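Local coordinates for protein BsaWI endonuclease (PDB 4ZSF) that probably acts as a metal-dependent restriction endonuclease of the PD-(D/E)XK superfamily, binding and cutting double-stranded DNA, at residues A[205-209]-A[232-236]; A[217-221]-A[263-267]. One frame throughout, in Å; residues are numbered along the deposited sequence.

Interaction 1. Residues A[205-209]-A[232-236]; sequences IAMVN and IDRIY
N209, on the last turn of helix 202-209, comes closest to R234, their CA atoms 6.1 Å apart, where I232 to I235 form a type II' beta turn leading into strand 235-238. The carboxamide of N209 lies against this turn and bonds it twice. Its OD1 accepts a bond from the backbone N of R234 at 2.9 Å, the donor standing above the carbonyl plane, while ND2 donates to I232 O at 3.1 Å. I232 O also takes the turn's own bond from I235 N, and the two donors reach it from opposite faces. With CG beside the backbone N (chi1 -71°), the N209 amide runs past the D233 side chain, ND2 lying 3.5 Å from D233 CB. An alanine here would remove both amide bonds and would probably leave the R234 N-H without its mate and the turn freer to shift against the helix. The junction lies at the edge of the PD-(D/E)XK nuclease sheet, where 235-238 is an outermost strand within this chain and the helix packs beside it. Alongside, V208 CG1 meets I235 CG1 at 3.6 Å, and the I235 side chain crosses that of I205 at about a right angle, its CD1 against I205 CG1. A water joins N209 O, D233 OD2 and R234 NE at the guanidinium edge; D233 OD1 forms a salt bridge with K268, and R234 turns to W267 and H221.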
loop_
_atom_site.group_PDB
_atom_site.type_symbol
_atom_site.label_atom_id
_atom_site.label_comp_id
_atom_site.label_asym_id
_atom_site.label_seq_id
_atom_site.Cartn_x
_atom_site.Cartn_y
_atom_site.Cartn_z
ATOM N N ILE A 205 -12.770 -2.550 -20.112
ATOM C CA ILE A 205 -12.538 -2.673 -21.555
ATOM C C ILE A 205 -12.067 -1.335 -22.150
ATOM O O ILE A 205 -11.141 -1.306 -22.966
ATOM C CB ILE A 205 -13.818 -3.161 -22.276
ATOM C CG1 ILE A 205 -14.047 -4.644 -21.966
ATOM C CG2 ILE A 205 -13.705 -3.009 -23.779
ATOM C CD1 ILE A 205 -15.509 -5.081 -22.236
ATOM N N ALA A 206 -12.680 -0.235 -21.704
ATOM C CA ALA A 206 -12.354 1.100 -22.198
ATOM C C ALA A 206 -10.946 1.524 -21.766
ATOM O O ALA A 206 -10.214 2.149 -22.543
ATOM C CB ALA A 206 -13.407 2.123 -21.714
ATOM N N MET A 207 -10.572 1.171 -20.538
ATOM C CA MET A 207 -9.223 1.458 -20.040
ATOM C C MET A 207 -8.156 0.815 -20.900
ATOM O O MET A 207 -7.054 1.381 -21.019
ATOM C CB MET A 207 -9.012 0.967 -18.607
ATOM C CG MET A 207 -9.760 1.763 -17.594
ATOM S SD MET A 207 -9.146 1.537 -15.910
ATOM C CE MET A 207 -7.817 2.738 -15.896
ATOM N N VAL A 208 -8.448 -0.362 -21.465
ATOM C CA VAL A 208 -7.442 -1.054 -22.283
ATOM C C VAL A 208 -7.518 -0.487 -23.696
ATOM O O VAL A 208 -6.502 -0.097 -24.273
ATOM C CB VAL A 208 -7.649 -2.601 -22.313
ATOM C CG1 VAL A 208 -6.720 -3.310 -23.324
ATOM C CG2 VAL A 208 -7.526 -3.166 -20.867
ATOM N N ASN A 209 -8.724 -0.467 -24.259
ATOM C CA ASN A 209 -8.873 -0.206 -25.697
ATOM C C ASN A 209 -9.029 1.249 -26.047
ATOM O O ASN A 209 -8.856 1.623 -27.224
ATOM C CB ASN A 209 -10.092 -0.966 -26.273
ATOM C CG ASN A 209 -9.854 -2.461 -26.352
ATOM O OD1 ASN A 209 -8.699 -2.924 -26.533
ATOM N ND2 ASN A 209 -10.943 -3.235 -26.231
ATOM N N ILE A 232 -11.288 -8.890 -28.031
ATOM C CA ILE A 232 -12.013 -7.610 -28.115
ATOM C C ILE A 232 -10.989 -6.528 -28.385
ATOM O O ILE A 232 -10.355 -6.053 -27.454
ATOM C CB ILE A 232 -12.783 -7.273 -26.790
ATOM C CG1 ILE A 232 -13.692 -8.423 -26.406
ATOM C CG2 ILE A 232 -13.594 -5.965 -26.978
ATOM C CD1 ILE A 232 -14.164 -8.347 -24.928
ATOM N N ASP A 233 -10.766 -6.217 -29.655
ATOM C CA ASP A 233 -9.780 -5.218 -30.062
ATOM C C ASP A 233 -8.365 -5.581 -29.572
ATOM O O ASP A 233 -7.703 -6.404 -30.218
ATOM C CB ASP A 233 -10.203 -3.831 -29.572
ATOM C CG ASP A 233 -9.408 -2.698 -30.232
ATOM O OD1 ASP A 233 -8.471 -2.955 -31.041
ATOM O OD2 ASP A 233 -9.734 -1.545 -29.907
ATOM N N ARG A 234 -7.900 -5.005 -28.463
ATOM C CA ARG A 234 -6.530 -5.308 -27.979
ATOM C C ARG A 234 -6.547 -6.215 -26.768
ATOM O O ARG A 234 -5.502 -6.424 -26.150
ATOM C CB ARG A 234 -5.792 -4.007 -27.613
ATOM C CG ARG A 234 -5.629 -3.050 -28.815
ATOM C CD ARG A 234 -5.191 -1.659 -28.274
ATOM N NE ARG A 234 -4.920 -0.664 -29.325
ATOM C CZ ARG A 234 -3.775 -0.538 -30.003
ATOM N NH1 ARG A 234 -2.746 -1.362 -29.773
ATOM N NH2 ARG A 234 -3.691 0.434 -30.944
ATOM N N ILE A 235 -7.716 -6.786 -26.454
ATOM C CA ILE A 235 -7.815 -7.724 -25.330
ATOM C C ILE A 235 -7.860 -9.133 -25.896
ATOM O O ILE A 235 -8.865 -9.535 -26.509
ATOM C CB ILE A 235 -9.029 -7.483 -24.497
ATOM C CG1 ILE A 235 -8.979 -6.025 -23.915
ATOM C CG2 ILE A 235 -9.058 -8.450 -23.374
ATOM C CD1 ILE A 235 -10.332 -5.594 -23.307
ATOM N N TYR A 236 -6.760 -9.844 -25.752
ATOM C CA TYR A 236 -6.590 -11.139 -26.403
ATOM C C TYR A 236 -6.618 -12.345 -25.459
ATOM O O TYR A 236 -6.096 -12.238 -24.353
ATOM C CB TYR A 236 -5.215 -11.179 -27.074
ATOM C CG TYR A 236 -4.971 -10.036 -28.031
ATOM C CD1 TYR A 236 -5.541 -10.038 -29.319
ATOM C CD2 TYR A 236 -4.136 -8.980 -27.666
ATOM C CE1 TYR A 236 -5.289 -8.990 -30.214
ATOM C CE2 TYR A 236 -3.881 -7.928 -28.560
ATOM C CZ TYR A 236 -4.443 -7.971 -29.839
ATOM O OH TYR A 236 -4.168 -6.899 -30.702
HETATM O O HOH W 1 -7.598 0.335 -29.236
#

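Interaction 2. Residues A[217-221]-A[263-267]; sequences LNGWH and FNYEW
H221 NE2 donates to N264 O at 2.8 Å in a nearly straight bond (168°), the acceptor in the imidazole plane, the donor well above the carbonyl plane. F263 brings its edge over one face of this imidazole, CE1 3.5 Å from H221 CE1, in an edge-to-face pair with planes at 79°. W267 also turns its edge to the H221 face, with the planes almost perpendicular, so the three rings make an aromatic cluster. The other bond across the contact comes from N218, whose CG sits between the backbone N and the carbonyl carbon (chi1 50°), turning the amide toward Y265 O. Its ND2 reaches Y265 O at 2.9 Å and also donates to W220 O; both acceptors lie in its amide plane, which fixes the group's rotation. L217 lays CD1 squarely over the Y265 ring, 3.9 Å from its centroid, in a CH-pi contact; E266 CG covers the opposite face. These residues link the loop before strand 222-226 of the PD-(D/E)XK core to the C-terminal loop after helix 243-258. That second loop is shaped by a type I beta turn from N264 to W267, in which W267 N bonds N264 O from the face opposite H221 NE2, and by an Asx turn, E266 N to N264 OD1. Farther out, H221 ND1 accepts from S189 N and W267 NE1 bonds D255 of helix 243-258.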
loop_
_atom_site.group_PDB
_atom_site.type_symbol
_atom_site.label_atom_id
_atom_site.label_comp_id
_atom_site.label_asym_id
_atom_site.label_seq_id
_atom_site.Cartn_x
_atom_site.Cartn_y
_atom_site.Cartn_z
ATOM N N LEU A 217 -7.480 7.230 -25.379
ATOM C CA LEU A 217 -6.516 6.334 -26.037
ATOM C C LEU A 217 -6.461 4.978 -25.359
ATOM O O LEU A 217 -6.848 4.846 -24.189
ATOM C CB LEU A 217 -5.131 6.934 -25.999
ATOM C CG LEU A 217 -5.039 8.376 -26.517
ATOM C CD1 LEU A 217 -3.597 8.828 -26.499
ATOM C CD2 LEU A 217 -5.608 8.413 -27.929
ATOM N N ASN A 218 -5.947 3.983 -26.076
ATOM C CA ASN A 218 -5.670 2.677 -25.484
ATOM C C ASN A 218 -4.565 2.775 -24.400
ATOM O O ASN A 218 -3.667 3.634 -24.494
ATOM C CB ASN A 218 -5.273 1.656 -26.559
ATOM C CG ASN A 218 -4.176 2.171 -27.497
ATOM O OD1 ASN A 218 -4.390 3.152 -28.198
ATOM N ND2 ASN A 218 -2.992 1.524 -27.490
ATOM N N GLY A 219 -4.636 1.924 -23.373
ATOM C CA GLY A 219 -3.709 2.050 -22.249
ATOM C C GLY A 219 -2.498 1.148 -22.419
ATOM O O GLY A 219 -1.445 1.327 -21.745
ATOM N N TRP A 220 -2.631 0.182 -23.343
ATOM C CA TRP A 220 -1.618 -0.840 -23.664
ATOM C C TRP A 220 -1.658 -1.117 -25.160
ATOM O O TRP A 220 -2.668 -0.846 -25.784
ATOM C CB TRP A 220 -1.847 -2.198 -22.927
ATOM C CG TRP A 220 -1.641 -2.106 -21.403
ATOM C CD1 TRP A 220 -0.500 -2.443 -20.723
ATOM C CD2 TRP A 220 -2.576 -1.651 -20.436
ATOM N NE1 TRP A 220 -0.675 -2.204 -19.403
ATOM C CE2 TRP A 220 -1.944 -1.737 -19.184
ATOM C CE3 TRP A 220 -3.903 -1.174 -20.499
ATOM C CZ2 TRP A 220 -2.567 -1.330 -17.998
ATOM C CZ3 TRP A 220 -4.538 -0.783 -19.301
ATOM C CH2 TRP A 220 -3.869 -0.878 -18.071
ATOM N N HIS A 221 -0.593 -1.716 -25.694
ATOM C CA HIS A 221 -0.634 -2.264 -27.037
ATOM C C HIS A 221 -1.510 -3.497 -27.067
ATOM O O HIS A 221 -2.192 -3.782 -28.059
ATOM C CB HIS A 221 0.793 -2.613 -27.536
ATOM C CG HIS A 221 1.581 -1.387 -27.865
ATOM N ND1 HIS A 221 2.773 -1.076 -27.260
ATOM C CD2 HIS A 221 1.323 -0.368 -28.731
ATOM C CE1 HIS A 221 3.235 0.057 -27.750
ATOM N NE2 HIS A 221 2.362 0.525 -28.632
ATOM N N PHE A 263 6.104 3.137 -33.340
ATOM C CA PHE A 263 5.740 2.260 -32.200
ATOM C C PHE A 263 5.260 3.077 -31.010
ATOM O O PHE A 263 5.654 2.814 -29.888
ATOM C CB PHE A 263 6.916 1.376 -31.783
ATOM C CG PHE A 263 6.489 -0.054 -31.463
ATOM C CD1 PHE A 263 5.457 -0.291 -30.562
ATOM C CD2 PHE A 263 7.105 -1.143 -32.077
ATOM C CE1 PHE A 263 5.006 -1.618 -30.279
ATOM C CE2 PHE A 263 6.674 -2.459 -31.822
ATOM C CZ PHE A 263 5.645 -2.710 -30.894
ATOM N N ASN A 264 4.429 4.083 -31.274
ATOM C CA ASN A 264 3.719 4.803 -30.202
ATOM C C ASN A 264 2.435 4.004 -29.868
ATOM O O ASN A 264 2.293 2.840 -30.266
ATOM C CB ASN A 264 3.361 6.260 -30.592
ATOM C CG ASN A 264 2.315 6.330 -31.716
ATOM O OD1 ASN A 264 2.007 5.323 -32.389
ATOM N ND2 ASN A 264 1.770 7.520 -31.939
ATOM N N TYR A 265 1.498 4.642 -29.169
ATOM C CA TYR A 265 0.284 3.941 -28.733
ATOM C C TYR A 265 -0.547 3.376 -29.898
ATOM O O TYR A 265 -1.338 2.480 -29.688
ATOM C CB TYR A 265 -0.574 4.891 -27.827
ATOM C CG TYR A 265 -1.248 5.988 -28.619
ATOM C CD1 TYR A 265 -2.485 5.765 -29.203
ATOM C CD2 TYR A 265 -0.602 7.225 -28.881
ATOM C CE1 TYR A 265 -3.119 6.750 -29.966
ATOM C CE2 TYR A 265 -1.247 8.218 -29.666
ATOM C CZ TYR A 265 -2.491 7.940 -30.197
ATOM O OH TYR A 265 -3.143 8.870 -30.954
ATOM N N GLU A 266 -0.395 3.915 -31.118
ATOM C CA GLU A 266 -1.238 3.513 -32.218
ATOM C C GLU A 266 -0.902 2.126 -32.728
ATOM O O GLU A 266 -1.752 1.453 -33.351
ATOM C CB GLU A 266 -1.121 4.509 -33.398
ATOM C CG GLU A 266 -1.574 5.897 -33.021
ATOM C CD GLU A 266 -1.407 6.839 -34.197
ATOM O OE1 GLU A 266 -2.305 6.844 -35.082
ATOM O OE2 GLU A 266 -0.404 7.571 -34.230
ATOM N N TRP A 267 0.317 1.685 -32.458
ATOM C CA TRP A 267 0.764 0.386 -32.981
ATOM C C TRP A 267 -0.190 -0.722 -32.513
ATOM O O TRP A 267 -0.612 -0.760 -31.354
ATOM C CB TRP A 267 2.186 0.059 -32.527
ATOM C CG TRP A 267 2.732 -1.242 -33.123
ATOM C CD1 TRP A 267 3.464 -1.343 -34.287
ATOM C CD2 TRP A 267 2.571 -2.572 -32.624
ATOM N NE1 TRP A 267 3.781 -2.675 -34.522
ATOM C CE2 TRP A 267 3.254 -3.443 -33.508
ATOM C CE3 TRP A 267 1.949 -3.113 -31.478
ATOM C CZ2 TRP A 267 3.323 -4.847 -33.305
ATOM C CZ3 TRP A 267 2.020 -4.535 -31.260
ATOM C CH2 TRP A 267 2.710 -5.366 -32.162
#

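Overall arrangement
Along the chain the two contacts interleave: 205-209, 217-221, 232-236 and then 263-267. Their centres lie about 11 Å apart on the same side of the chain's centre, and they touch directly. V208 O, at the end of helix 202-209, is 2.9 Å from G219 N, a probable hydrogen bond, and R234 NH1 is similarly placed 2.7 Å from W267 O, so each segment of interaction 1 meets one of interaction 2. Strands 222-226 and 235-238, which follow 217-221 and include part of 232-236, are parallel neighbours at one edge of the six-stranded sheet. Together the two contacts join the C-terminal loop to that edge, near bound calcium, with interaction 1 closer to the DNA.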